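Local atomic coordinates of sniffer CG10964-PA (Drosophila melanogaster, PDB entry 1SNY), a protein that probably reduces carbonyl compounds with NADPH, as a member of the short-chain dehydrogenase/reductase family. Residues I24-C29 against K39-L44; T53-R58 against K62-L67; R82-Y87 against N134-I139. All blocks are in the same frame, centred on the assembly; numbering follows the deposited sequence.

Contact 1: residues I24-C29 against K39-L44. With NAP (NADP nicotinamide-adenine-dinucleotide phosphate), chain B.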
loop_
_atom_site.group_PDB
_atom_site.type_symbol
_atom_site.label_atom_id
_atom_site.label_comp_id
_atom_site.label_asym_id
_atom_site.label_seq_id
_atom_site.Cartn_x
_atom_site.Cartn_y
_atom_site.Cartn_z
ATOM N N ILE A 24 -0.489 23.401 14.742
ATOM C CA ILE A 24 -0.033 22.220 14.039
ATOM C C ILE A 24 0.067 21.047 14.992
ATOM O O ILE A 24 0.442 21.207 16.159
ATOM C CB ILE A 24 1.348 22.465 13.364
ATOM C CG1 ILE A 24 1.855 21.177 12.716
ATOM C CG2 ILE A 24 2.354 22.982 14.388
ATOM C CD1 ILE A 24 3.083 21.392 11.829
ATOM N N LEU A 25 -0.298 19.873 14.492
ATOM C CA LEU A 25 -0.225 18.633 15.255
ATOM C C LEU A 25 0.800 17.742 14.550
ATOM O O LEU A 25 0.648 17.446 13.366
ATOM C CB LEU A 25 -1.580 17.930 15.267
ATOM C CG LEU A 25 -1.544 16.505 15.829
ATOM C CD1 LEU A 25 -1.075 16.555 17.275
ATOM C CD2 LEU A 25 -2.909 15.861 15.729
ATOM N N ILE A 26 1.848 17.340 15.266
ATOM C CA ILE A 26 2.887 16.479 14.701
ATOM C C ILE A 26 3.013 15.223 15.556
ATOM O O ILE A 26 3.187 15.319 16.769
ATOM C CB ILE A 26 4.253 17.194 14.672
ATOM C CG1 ILE A 26 4.120 18.536 13.944
ATOM C CG2 ILE A 26 5.285 16.318 13.975
ATOM C CD1 ILE A 26 5.375 19.389 13.985
ATOM N N THR A 27 2.921 14.052 14.926
ATOM C CA THR A 27 3.026 12.781 15.649
ATOM C C THR A 27 4.471 12.281 15.706
ATOM O O THR A 27 5.234 12.485 14.765
ATOM C CB THR A 27 2.135 11.700 14.996
ATOM O OG1 THR A 27 2.515 11.519 13.623
ATOM C CG2 THR A 27 0.672 12.113 15.067
ATOM N N GLY A 28 4.839 11.642 16.820
ATOM C CA GLY A 28 6.195 11.131 17.013
ATOM C C GLY A 28 7.270 12.212 17.086
ATOM O O GLY A 28 8.096 12.327 16.174
ATOM N N CYS A 29 7.294 12.991 18.170
ATOM C CA CYS A 29 8.265 14.083 18.291
ATOM C C CYS A 29 9.392 13.940 19.319
ATOM O O CYS A 29 10.202 14.858 19.488
ATOM C CB CYS A 29 7.528 15.396 18.558
ATOM S SG CYS A 29 6.332 15.836 17.282
ATOM N N LYS A 39 11.804 21.755 16.677
ATOM C CA LYS A 39 12.824 22.784 16.820
ATOM C C LYS A 39 12.835 23.754 15.645
ATOM O O LYS A 39 12.941 24.962 15.835
ATOM C CB LYS A 39 14.206 22.145 16.975
ATOM C CG LYS A 39 14.340 21.246 18.193
ATOM C CD LYS A 39 15.729 20.632 18.264
ATOM C CE LYS A 39 15.856 19.685 19.446
ATOM N NZ LYS A 39 17.180 18.999 19.458
ATOM N N ALA A 40 12.726 23.227 14.431
ATOM C CA ALA A 40 12.730 24.076 13.247
ATOM C C ALA A 40 11.509 24.992 13.227
ATOM O O ALA A 40 11.579 26.115 12.731
ATOM C CB ALA A 40 12.758 23.222 11.988
ATOM N N LEU A 41 10.391 24.506 13.758
ATOM C CA LEU A 41 9.166 25.296 13.795
ATOM C C LEU A 41 9.359 26.483 14.725
ATOM O O LEU A 41 8.899 27.593 14.443
ATOM C CB LEU A 41 7.994 24.437 14.273
ATOM C CG LEU A 41 7.462 23.425 13.252
ATOM C CD1 LEU A 41 6.531 22.444 13.933
ATOM C CD2 LEU A 41 6.749 24.165 12.127
ATOM N N LEU A 42 10.051 26.235 15.833
ATOM C CA LEU A 42 10.329 27.272 16.819
ATOM C C LEU A 42 11.249 28.356 16.255
ATOM O O LEU A 42 10.998 29.546 16.439
ATOM C CB LEU A 42 10.973 26.649 18.061
ATOM C CG LEU A 42 10.124 25.612 18.799
ATOM C CD1 LEU A 42 10.909 25.031 19.962
ATOM C CD2 LEU A 42 8.842 26.259 19.290
ATOM N N ASN A 43 12.308 27.944 15.563
ATOM C CA ASN A 43 13.261 28.892 14.994
ATOM C C ASN A 43 12.631 29.818 13.963
ATOM O O ASN A 43 13.285 30.734 13.465
ATOM C CB ASN A 43 14.438 28.159 14.343
ATOM C CG ASN A 43 15.111 27.181 15.281
ATOM O OD1 ASN A 43 15.233 27.433 16.481
ATOM N ND2 ASN A 43 15.568 26.059 14.733
ATOM N N LEU A 44 11.368 29.576 13.633
ATOM C CA LEU A 44 10.674 30.407 12.658
ATOM C C LEU A 44 10.401 31.790 13.241
ATOM O O LEU A 44 10.101 31.924 14.428
ATOM C CB LEU A 44 9.352 29.756 12.256
ATOM C CG LEU A 44 9.447 28.399 11.555
ATOM C CD1 LEU A 44 8.054 27.819 11.367
ATOM C CD2 LEU A 44 10.151 28.567 10.216
HETATM P PA NAP B . 12.523 7.281 14.194
HETATM O O1A NAP B . 12.468 5.887 14.394
HETATM O O2A NAP B . 13.642 8.192 14.653
HETATM O O5B NAP B . 11.196 7.959 14.774
HETATM C C5B NAP B . 9.913 7.315 14.561
HETATM C C4B NAP B . 8.990 8.170 15.485
HETATM O O4B NAP B . 7.606 7.603 15.338
HETATM C C3B NAP B . 9.273 8.039 17.015
HETATM O O3B NAP B . 8.989 9.320 17.599
HETATM C C2B NAP B . 8.325 6.938 17.440
HETATM O O2B NAP B . 8.010 6.867 18.824
HETATM C C1B NAP B . 7.072 7.235 16.586
HETATM N N9A NAP B . 6.229 6.051 16.555
HETATM C C8A NAP B . 6.419 4.785 16.037
HETATM N N7A NAP B . 5.394 3.963 16.227
HETATM C C5A NAP B . 4.481 4.749 16.914
HETATM C C6A NAP B . 3.200 4.432 17.400
HETATM N N6A NAP B . 2.555 3.242 17.301
HETATM N N1A NAP B . 2.500 5.456 18.065
HETATM C C2A NAP B . 3.063 6.733 18.232
HETATM N N3A NAP B . 4.326 7.068 17.766
HETATM C C4A NAP B . 4.994 6.043 17.114
HETATM O O3 NAP B . 12.387 7.578 12.649
HETATM P PN NAP B . 12.422 8.902 11.795
HETATM O O1N NAP B . 13.564 8.883 10.866
HETATM O O2N NAP B . 12.366 10.030 12.764
HETATM O O5D NAP B . 11.102 8.767 10.929
HETATM C C5D NAP B . 10.170 9.897 10.826
HETATM C C4D NAP B . 9.274 9.660 9.624
HETATM O O4D NAP B . 10.024 9.886 8.403
HETATM C C3D NAP B . 8.691 8.217 9.481
HETATM O O3D NAP B . 7.311 8.262 9.046
HETATM C C2D NAP B . 9.631 7.578 8.469
HETATM O O2D NAP B . 9.076 6.461 7.811
HETATM C C1D NAP B . 9.909 8.702 7.545
HETATM N N1N NAP B . 11.194 8.680 6.811
HETATM C C2N NAP B . 12.492 8.701 7.415
HETATM C C3N NAP B . 13.604 8.676 6.558
HETATM C C7N NAP B . 15.019 8.699 7.151
HETATM O O7N NAP B . 15.939 8.676 6.355
HETATM N N7N NAP B . 15.213 8.742 8.442
HETATM C C4N NAP B . 13.449 8.629 5.099
HETATM C C5N NAP B . 12.138 8.610 4.562
HETATM C C6N NAP B . 10.997 8.634 5.405
HETATM P P2B NAP B . 8.858 5.954 19.893
HETATM O O1X NAP B . 10.111 6.768 20.231
HETATM O O2X NAP B . 7.883 5.856 21.019
HETATM O O3X NAP B . 9.207 4.645 19.199
#
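Ile24, Ile26 and Leu41 bring no ring, amide or other flat group to this contact, so no face or edge is filled; methyl ends do all the touching. The setting is the opening beta-alpha-beta unit of a Rossmann fold. Strand 23-26 runs into the glycine-rich loop of the short-chain dehydrogenases, and helix 32-42 packs back against the sheet. Ile24 and Ile26, two positions apart on the strand, both direct their side chains at that helix, and Leu41 answers from the helix with one branch. Both isoleucines meet it tip to tip. Ile26 CD1 comes to 3.3 Å from Leu41 CD1, tighter than ordinary van der Waals contact, whereas Ile24 CD1 stays at a relaxed 4.2 Å from Leu41 CD1. The two isoleucine tips also adjoin each other, with Ile24 CD1 3.7 Å from Ile26 CD1, so the three methyls form one small apolar cluster. Different first torsions bring the strand residues to this common point: in Ile24 CG1 stands opposite the backbone N (chi1 176°), in Ile26 opposite the carbonyl carbon (chi1 -54°). Val243 of helix 235-248 and Met21 also pack on Leu41, while Val105 and Phe107 of the adjoining strand touch Ile24 and Ile26, respectively. Ile24 and Ile26 thus hold the helix from the strand, and the loop that follows meets the cofactor. At Gly28, with phi at 65°, a CB would run into the NADP ribose oxygen O4B; lacking one, Gly28 brings its CA to 3.4 Å from O3B of the same ribose.

Contact 2: residues T53-R58 against K62-L67. With NAP (NADP nicotinamide-adenine-dinucleotide phosphate), chain B.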
loop_
_atom_site.group_PDB
_atom_site.type_symbol
_atom_site.label_atom_id
_atom_site.label_comp_id
_atom_site.label_asym_id
_atom_site.label_seq_id
_atom_site.Cartn_x
_atom_site.Cartn_y
_atom_site.Cartn_z
ATOM N N THR A 53 2.275 18.120 20.107
ATOM C CA THR A 53 3.241 17.063 19.860
ATOM C C THR A 53 2.856 15.806 20.614
ATOM O O THR A 53 2.570 15.856 21.811
ATOM C CB THR A 53 4.639 17.479 20.336
ATOM O OG1 THR A 53 4.605 17.711 21.749
ATOM C CG2 THR A 53 5.083 18.746 19.645
ATOM N N THR A 54 2.854 14.675 19.919
ATOM C CA THR A 54 2.518 13.411 20.552
ATOM C C THR A 54 3.794 12.624 20.809
ATOM O O THR A 54 4.829 12.858 20.180
ATOM C CB THR A 54 1.618 12.533 19.664
ATOM O OG1 THR A 54 2.377 12.062 18.542
ATOM C CG2 THR A 54 0.420 13.318 19.167
ATOM N N CYS A 55 3.708 11.694 21.748
ATOM C CA CYS A 55 4.818 10.819 22.093
ATOM C C CYS A 55 4.197 9.762 22.988
ATOM O O CYS A 55 3.205 10.030 23.662
ATOM C CB CYS A 55 5.942 11.581 22.813
ATOM S SG CYS A 55 5.564 12.222 24.459
ATOM N N ARG A 56 4.760 8.560 22.979
ATOM C CA ARG A 56 4.204 7.470 23.769
ATOM C C ARG A 56 4.575 7.465 25.246
ATOM O O ARG A 56 3.817 6.964 26.076
ATOM C CB ARG A 56 4.576 6.132 23.127
ATOM C CG ARG A 56 3.942 5.941 21.756
ATOM C CD ARG A 56 4.049 4.508 21.267
ATOM N NE ARG A 56 5.399 4.160 20.838
ATOM C CZ ARG A 56 5.731 2.979 20.327
ATOM N NH1 ARG A 56 4.809 2.036 20.185
ATOM N NH2 ARG A 56 6.979 2.744 19.946
ATOM N N ASN A 57 5.735 8.021 25.575
ATOM C CA ASN A 57 6.176 8.064 26.962
ATOM C C ASN A 57 6.674 9.459 27.309
ATOM O O ASN A 57 7.811 9.819 27.001
ATOM C CB ASN A 57 7.288 7.035 27.193
ATOM C CG ASN A 57 7.669 6.903 28.659
ATOM O OD1 ASN A 57 6.817 6.658 29.515
ATOM N ND2 ASN A 57 8.954 7.060 28.953
ATOM N N ARG A 58 5.812 10.248 27.942
ATOM C CA ARG A 58 6.187 11.601 28.326
ATOM C C ARG A 58 7.323 11.546 29.340
ATOM O O ARG A 58 8.184 12.428 29.363
ATOM C CB ARG A 58 4.986 12.342 28.917
ATOM C CG ARG A 58 5.275 13.791 29.256
ATOM C CD ARG A 58 3.996 14.572 29.499
ATOM N NE ARG A 58 4.251 16.009 29.549
ATOM C CZ ARG A 58 3.305 16.941 29.507
ATOM N NH1 ARG A 58 2.029 16.593 29.414
ATOM N NH2 ARG A 58 3.638 18.224 29.546
ATOM N N LYS A 62 12.842 13.439 27.255
ATOM C CA LYS A 62 13.361 14.494 28.111
ATOM C C LYS A 62 13.572 15.762 27.295
ATOM O O LYS A 62 13.173 16.850 27.707
ATOM C CB LYS A 62 14.676 14.054 28.745
ATOM N N GLU A 63 14.197 15.614 26.131
ATOM C CA GLU A 63 14.457 16.759 25.270
ATOM C C GLU A 63 13.166 17.459 24.848
ATOM O O GLU A 63 13.112 18.686 24.805
ATOM C CB GLU A 63 15.258 16.324 24.042
ATOM C CG GLU A 63 15.519 17.443 23.049
ATOM C CD GLU A 63 16.769 17.208 22.224
ATOM O OE1 GLU A 63 16.998 16.056 21.799
ATOM O OE2 GLU A 63 17.518 18.181 21.996
ATOM N N LEU A 64 12.131 16.681 24.542
ATOM C CA LEU A 64 10.843 17.252 24.146
ATOM C C LEU A 64 10.173 17.859 25.370
ATOM O O LEU A 64 9.562 18.927 25.295
ATOM C CB LEU A 64 9.930 16.175 23.552
ATOM C CG LEU A 64 8.488 16.612 23.254
ATOM C CD1 LEU A 64 8.484 17.711 22.201
ATOM C CD2 LEU A 64 7.677 15.419 22.780
ATOM N N GLU A 65 10.288 17.163 26.495
ATOM C CA GLU A 65 9.704 17.619 27.749
ATOM C C GLU A 65 10.420 18.885 28.214
ATOM O O GLU A 65 9.831 19.741 28.878
ATOM C CB GLU A 65 9.828 16.517 28.805
ATOM C CG GLU A 65 9.205 16.850 30.147
ATOM C CD GLU A 65 7.770 17.313 30.025
ATOM O OE1 GLU A 65 7.556 18.483 29.643
ATOM O OE2 GLU A 65 6.858 16.506 30.303
ATOM N N ASP A 66 11.695 18.997 27.852
ATOM C CA ASP A 66 12.500 20.154 28.215
ATOM C C ASP A 66 12.124 21.328 27.322
ATOM O O ASP A 66 12.011 22.462 27.787
ATOM C CB ASP A 66 13.979 19.831 28.064
ATOM N N LEU A 67 11.936 21.053 26.035
ATOM C CA LEU A 67 11.554 22.094 25.088
ATOM C C LEU A 67 10.212 22.672 25.512
ATOM O O LEU A 67 9.947 23.859 25.323
ATOM C CB LEU A 67 11.431 21.518 23.674
ATOM C CG LEU A 67 12.707 21.070 22.961
ATOM C CD1 LEU A 67 12.344 20.428 21.635
ATOM C CD2 LEU A 67 13.623 22.265 22.739
HETATM P PA NAP B . 12.523 7.281 14.194
HETATM O O1A NAP B . 12.468 5.887 14.394
HETATM O O2A NAP B . 13.642 8.192 14.653
HETATM O O5B NAP B . 11.196 7.959 14.774
HETATM C C5B NAP B . 9.913 7.315 14.561
HETATM C C4B NAP B . 8.990 8.170 15.485
HETATM O O4B NAP B . 7.606 7.603 15.338
HETATM C C3B NAP B . 9.273 8.039 17.015
HETATM O O3B NAP B . 8.989 9.320 17.599
HETATM C C2B NAP B . 8.325 6.938 17.440
HETATM O O2B NAP B . 8.010 6.867 18.824
HETATM C C1B NAP B . 7.072 7.235 16.586
HETATM N N9A NAP B . 6.229 6.051 16.555
HETATM C C8A NAP B . 6.419 4.785 16.037
HETATM N N7A NAP B . 5.394 3.963 16.227
HETATM C C5A NAP B . 4.481 4.749 16.914
HETATM C C6A NAP B . 3.200 4.432 17.400
HETATM N N6A NAP B . 2.555 3.242 17.301
HETATM N N1A NAP B . 2.500 5.456 18.065
HETATM C C2A NAP B . 3.063 6.733 18.232
HETATM N N3A NAP B . 4.326 7.068 17.766
HETATM C C4A NAP B . 4.994 6.043 17.114
HETATM O O3 NAP B . 12.387 7.578 12.649
HETATM P PN NAP B . 12.422 8.902 11.795
HETATM O O1N NAP B . 13.564 8.883 10.866
HETATM O O2N NAP B . 12.366 10.030 12.764
HETATM O O5D NAP B . 11.102 8.767 10.929
HETATM C C5D NAP B . 10.170 9.897 10.826
HETATM C C4D NAP B . 9.274 9.660 9.624
HETATM O O4D NAP B . 10.024 9.886 8.403
HETATM C C3D NAP B . 8.691 8.217 9.481
HETATM O O3D NAP B . 7.311 8.262 9.046
HETATM C C2D NAP B . 9.631 7.578 8.469
HETATM O O2D NAP B . 9.076 6.461 7.811
HETATM C C1D NAP B . 9.909 8.702 7.545
HETATM N N1N NAP B . 11.194 8.680 6.811
HETATM C C2N NAP B . 12.492 8.701 7.415
HETATM C C3N NAP B . 13.604 8.676 6.558
HETATM C C7N NAP B . 15.019 8.699 7.151
HETATM O O7N NAP B . 15.939 8.676 6.355
HETATM N N7N NAP B . 15.213 8.742 8.442
HETATM C C4N NAP B . 13.449 8.629 5.099
HETATM C C5N NAP B . 12.138 8.610 4.562
HETATM C C6N NAP B . 10.997 8.634 5.405
HETATM P P2B NAP B . 8.858 5.954 19.893
HETATM O O1X NAP B . 10.111 6.768 20.231
HETATM O O2X NAP B . 7.883 5.856 21.019
HETATM O O3X NAP B . 9.207 4.645 19.199
#
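Glu65 OE2 receives the shortest polar bond between these segments, from Arg58 NE at 2.8 Å, with an angle of 159° at the hydrogen. This salt bridge uses the syn side of the carboxylate; the guanidinium and carboxylate planes are nearly coplanar (20° apart), and NE meets OE2 from slightly out of the carboxylate plane. Arg58 reaches over with its chain extended from CG to NE, while Glu65 bends at chi2 (52°) to turn its carboxylate to meet it. Deeper in, the contact becomes apolar. Leu64 slides past Thr53, its CD1 lying 3.9 Å from Thr53 OG1, and places CD2 4.2 Å from Cys55 SG. The threonine hydroxyl is not stranded beside these methyls, because it is hydrogen-bonded to the backbone oxygen of His75.

Arg56, just beyond the strand, faces the cofactor instead of the helix. Its NE donates to O2X of the NADP 2'-phosphate at 3.0 Å in a nearly straight bond, and its NH2 donates to O3X, also at 3.0 Å. The bend at chi3 lays one guanidinium face over the adenine, with NAP C5A 4.0 Å above its plane. Gripping the phosphate that distinguishes NADP from NAD with a basic residue after the second strand is a recurring solution among NADP-dependent members of this family. A leucine in place of Arg56 would probably leave O2X and O3X without these two donors and the phosphate charge poorly balanced. The whole contact belongs to the second beta-alpha-beta unit, where helix 62-70 packs along strand 50-55; Ile76 of strand 74-78 touches Thr53, Arg58 and Glu65, and Leu35 of helix 32-42 borders Glu63 and Leu67.

Contact 3: residues R82-Y87 against N134-I139. With NAP (NADP nicotinamide-adenine-dinucleotide phosphate), chain B.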
loop_
_atom_site.group_PDB
_atom_site.type_symbol
_atom_site.label_atom_id
_atom_site.label_comp_id
_atom_site.label_asym_id
_atom_site.label_seq_id
_atom_site.Cartn_x
_atom_site.Cartn_y
_atom_site.Cartn_z
ATOM N N ARG A 82 -1.761 3.505 17.952
ATOM C CA ARG A 82 -2.408 2.234 17.638
ATOM C C ARG A 82 -3.752 2.098 18.358
ATOM O O ARG A 82 -4.569 1.242 18.017
ATOM C CB ARG A 82 -1.492 1.063 18.016
ATOM C CG ARG A 82 -0.252 0.944 17.143
ATOM C CD ARG A 82 0.675 -0.165 17.615
ATOM N NE ARG A 82 1.209 0.104 18.947
ATOM C CZ ARG A 82 2.174 -0.604 19.528
ATOM N NH1 ARG A 82 2.721 -1.632 18.893
ATOM N NH2 ARG A 82 2.597 -0.280 20.744
ATOM N N ASN A 83 -3.985 2.952 19.349
ATOM C CA ASN A 83 -5.233 2.911 20.108
ATOM C C ASN A 83 -6.273 3.838 19.488
ATOM O O ASN A 83 -6.491 4.958 19.959
ATOM C CB ASN A 83 -4.963 3.307 21.559
ATOM C CG ASN A 83 -3.887 2.452 22.199
ATOM O OD1 ASN A 83 -4.020 1.229 22.289
ATOM N ND2 ASN A 83 -2.806 3.089 22.639
ATOM N N PHE A 84 -6.921 3.352 18.434
ATOM C CA PHE A 84 -7.924 4.116 17.704
ATOM C C PHE A 84 -9.057 4.708 18.536
ATOM O O PHE A 84 -9.665 5.704 18.139
ATOM C CB PHE A 84 -8.509 3.254 16.584
ATOM C CG PHE A 84 -7.481 2.767 15.606
ATOM C CD1 PHE A 84 -7.310 1.404 15.374
ATOM C CD2 PHE A 84 -6.663 3.674 14.934
ATOM C CE1 PHE A 84 -6.333 0.950 14.486
ATOM C CE2 PHE A 84 -5.683 3.230 14.043
ATOM C CZ PHE A 84 -5.517 1.869 13.819
ATOM N N ASP A 85 -9.349 4.104 19.684
ATOM C CA ASP A 85 -10.424 4.611 20.529
ATOM C C ASP A 85 -9.983 5.837 21.308
ATOM O O ASP A 85 -10.810 6.589 21.822
ATOM C CB ASP A 85 -10.900 3.527 21.500
ATOM C CG ASP A 85 -11.416 2.301 20.787
ATOM O OD1 ASP A 85 -12.247 2.456 19.868
ATOM O OD2 ASP A 85 -10.994 1.182 21.146
ATOM N N ALA A 86 -8.673 6.040 21.379
ATOM C CA ALA A 86 -8.115 7.173 22.098
ATOM C C ALA A 86 -8.113 8.460 21.268
ATOM O O ALA A 86 -7.841 9.539 21.795
ATOM C CB ALA A 86 -6.698 6.842 22.550
ATOM N N TYR A 87 -8.415 8.352 19.978
ATOM C CA TYR A 87 -8.417 9.523 19.106
ATOM C C TYR A 87 -9.470 10.561 19.463
ATOM O O TYR A 87 -9.194 11.760 19.434
ATOM C CB TYR A 87 -8.604 9.111 17.643
ATOM C CG TYR A 87 -7.413 8.416 17.015
ATOM C CD1 TYR A 87 -7.304 8.316 15.627
ATOM C CD2 TYR A 87 -6.411 7.835 17.798
ATOM C CE1 TYR A 87 -6.239 7.657 15.031
ATOM C CE2 TYR A 87 -5.330 7.167 17.205
ATOM C CZ TYR A 87 -5.259 7.083 15.818
ATOM O OH TYR A 87 -4.226 6.410 15.212
ATOM N N ASN A 134 2.172 2.661 9.696
ATOM C CA ASN A 134 2.537 3.575 8.612
ATOM C C ASN A 134 1.403 3.932 7.658
ATOM O O ASN A 134 1.475 4.941 6.947
ATOM C CB ASN A 134 3.694 2.981 7.797
ATOM C CG ASN A 134 4.997 2.958 8.569
ATOM O OD1 ASN A 134 5.024 3.214 9.771
ATOM N ND2 ASN A 134 6.091 2.641 7.880
ATOM N N THR A 135 0.350 3.128 7.640
ATOM C CA THR A 135 -0.740 3.384 6.698
ATOM C C THR A 135 -2.092 3.655 7.347
ATOM O O THR A 135 -2.703 4.712 7.142
ATOM C CB THR A 135 -0.892 2.192 5.728
ATOM O OG1 THR A 135 0.388 1.860 5.172
ATOM C CG2 THR A 135 -1.883 2.527 4.603
ATOM N N VAL A 136 -2.555 2.697 8.144
ATOM C CA VAL A 136 -3.850 2.829 8.796
ATOM C C VAL A 136 -3.916 3.999 9.772
ATOM O O VAL A 136 -4.891 4.749 9.769
ATOM C CB VAL A 136 -4.220 1.514 9.514
ATOM C CG1 VAL A 136 -5.582 1.654 10.190
ATOM C CG2 VAL A 136 -4.264 0.377 8.504
ATOM N N VAL A 137 -2.884 4.172 10.597
ATOM C CA VAL A 137 -2.870 5.271 11.559
ATOM C C VAL A 137 -3.020 6.638 10.883
ATOM O O VAL A 137 -3.889 7.427 11.239
ATOM C CB VAL A 137 -1.582 5.247 12.420
ATOM C CG1 VAL A 137 -1.426 6.568 13.170
ATOM C CG2 VAL A 137 -1.655 4.089 13.431
ATOM N N PRO A 138 -2.175 6.936 9.887
ATOM C CA PRO A 138 -2.318 8.243 9.235
ATOM C C PRO A 138 -3.724 8.477 8.668
ATOM O O PRO A 138 -4.234 9.592 8.709
ATOM C CB PRO A 138 -1.255 8.195 8.140
ATOM C CG PRO A 138 -0.192 7.336 8.744
ATOM C CD PRO A 138 -0.994 6.217 9.384
ATOM N N ILE A 139 -4.340 7.428 8.126
ATOM C CA ILE A 139 -5.683 7.557 7.553
ATOM C C ILE A 139 -6.702 7.821 8.659
ATOM O O ILE A 139 -7.560 8.691 8.541
ATOM C CB ILE A 139 -6.114 6.270 6.789
ATOM C CG1 ILE A 139 -5.231 6.068 5.550
ATOM C CG2 ILE A 139 -7.591 6.353 6.409
ATOM C CD1 ILE A 139 -5.513 4.768 4.797
HETATM P PA NAP B . 12.523 7.281 14.194
HETATM O O1A NAP B . 12.468 5.887 14.394
HETATM O O2A NAP B . 13.642 8.192 14.653
HETATM O O5B NAP B . 11.196 7.959 14.774
HETATM C C5B NAP B . 9.913 7.315 14.561
HETATM C C4B NAP B . 8.990 8.170 15.485
HETATM O O4B NAP B . 7.606 7.603 15.338
HETATM C C3B NAP B . 9.273 8.039 17.015
HETATM O O3B NAP B . 8.989 9.320 17.599
HETATM C C2B NAP B . 8.325 6.938 17.440
HETATM O O2B NAP B . 8.010 6.867 18.824
HETATM C C1B NAP B . 7.072 7.235 16.586
HETATM N N9A NAP B . 6.229 6.051 16.555
HETATM C C8A NAP B . 6.419 4.785 16.037
HETATM N N7A NAP B . 5.394 3.963 16.227
HETATM C C5A NAP B . 4.481 4.749 16.914
HETATM C C6A NAP B . 3.200 4.432 17.400
HETATM N N6A NAP B . 2.555 3.242 17.301
HETATM N N1A NAP B . 2.500 5.456 18.065
HETATM C C2A NAP B . 3.063 6.733 18.232
HETATM N N3A NAP B . 4.326 7.068 17.766
HETATM C C4A NAP B . 4.994 6.043 17.114
HETATM O O3 NAP B . 12.387 7.578 12.649
HETATM P PN NAP B . 12.422 8.902 11.795
HETATM O O1N NAP B . 13.564 8.883 10.866
HETATM O O2N NAP B . 12.366 10.030 12.764
HETATM O O5D NAP B . 11.102 8.767 10.929
HETATM C C5D NAP B . 10.170 9.897 10.826
HETATM C C4D NAP B . 9.274 9.660 9.624
HETATM O O4D NAP B . 10.024 9.886 8.403
HETATM C C3D NAP B . 8.691 8.217 9.481
HETATM O O3D NAP B . 7.311 8.262 9.046
HETATM C C2D NAP B . 9.631 7.578 8.469
HETATM O O2D NAP B . 9.076 6.461 7.811
HETATM C C1D NAP B . 9.909 8.702 7.545
HETATM N N1N NAP B . 11.194 8.680 6.811
HETATM C C2N NAP B . 12.492 8.701 7.415
HETATM C C3N NAP B . 13.604 8.676 6.558
HETATM C C7N NAP B . 15.019 8.699 7.151
HETATM O O7N NAP B . 15.939 8.676 6.355
HETATM N N7N NAP B . 15.213 8.742 8.442
HETATM C C4N NAP B . 13.449 8.629 5.099
HETATM C C5N NAP B . 12.138 8.610 4.562
HETATM C C6N NAP B . 10.997 8.634 5.405
HETATM P P2B NAP B . 8.858 5.954 19.893
HETATM O O1X NAP B . 10.111 6.768 20.231
HETATM O O2X NAP B . 7.883 5.856 21.019
HETATM O O3X NAP B . 9.207 4.645 19.199
#
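Phe84 and Tyr87 meet Val136 and Val137 where the loop leading from strand 74-78 into helix 87-98 is pressed against the long helix 124-155 of the Rossmann fold. Apolar packing dominates. Phe84 crosses Val136 at about a right angle, and its CZ lies 3.6 Å from Val136 CG1; the neighbouring CE2 is 4.2 Å from Val137 CG2. With CG1 of Val136 turned fully away from its own backbone N (chi1 -180°), that methyl is the one offered to the ring. Val137 is shared by the two aromatic residues, since its CG1 also sits 3.5 Å from Tyr87 OH. Within the loop, Arg82 O packs over one face of the Phe84 ring, 3.8 Å above the plane and displaced toward the rim.

A polar contact from beyond the two segments holds Tyr87. Its hydroxyl is hydrogen-bonded to the backbone oxygen of Leu81, so the methyls of Val137 pack against an oxygen that is already satisfied. On the helix, a wider pi-type turn spans residues 134-136, and a kink follows where the proline nitrogen of Pro138 has no bond to the preceding turn.

Contacts between subunits extend the same surface. Ser124 of the second subunit packs on Phe84, and Leu128 of that subunit on Val136, so a loop residue and a helix residue both face the dimer partner. Arg82, whose NH2 forms a salt bridge with Asp80, passes its aliphatic part beside the adenine amino group of the cofactor, with CG 3.6 Å from NAP N6A.

In the fold
From the N terminus the three contacts follow in series; none nests in or crosses another. Contact 1 closes a loop holding the glycine-rich turn and most of helix 32-42, and contact 2 the still shorter loop between strand 50-55 and helix 62-70. Those strands are neighbours in the parallel sheet, and the helices are joined by a salt bridge from Lys39 NZ to Glu63 OE2 (2.7 Å). Contact 3 spans a far longer interval, tying the loop after strand 74-78 to helix 124-155 beside the second subunit. All three touch NADP; near its adenine, Arg56 of contact 2 and Arg82 of contact 3 lie close together, with Asp80 beside them.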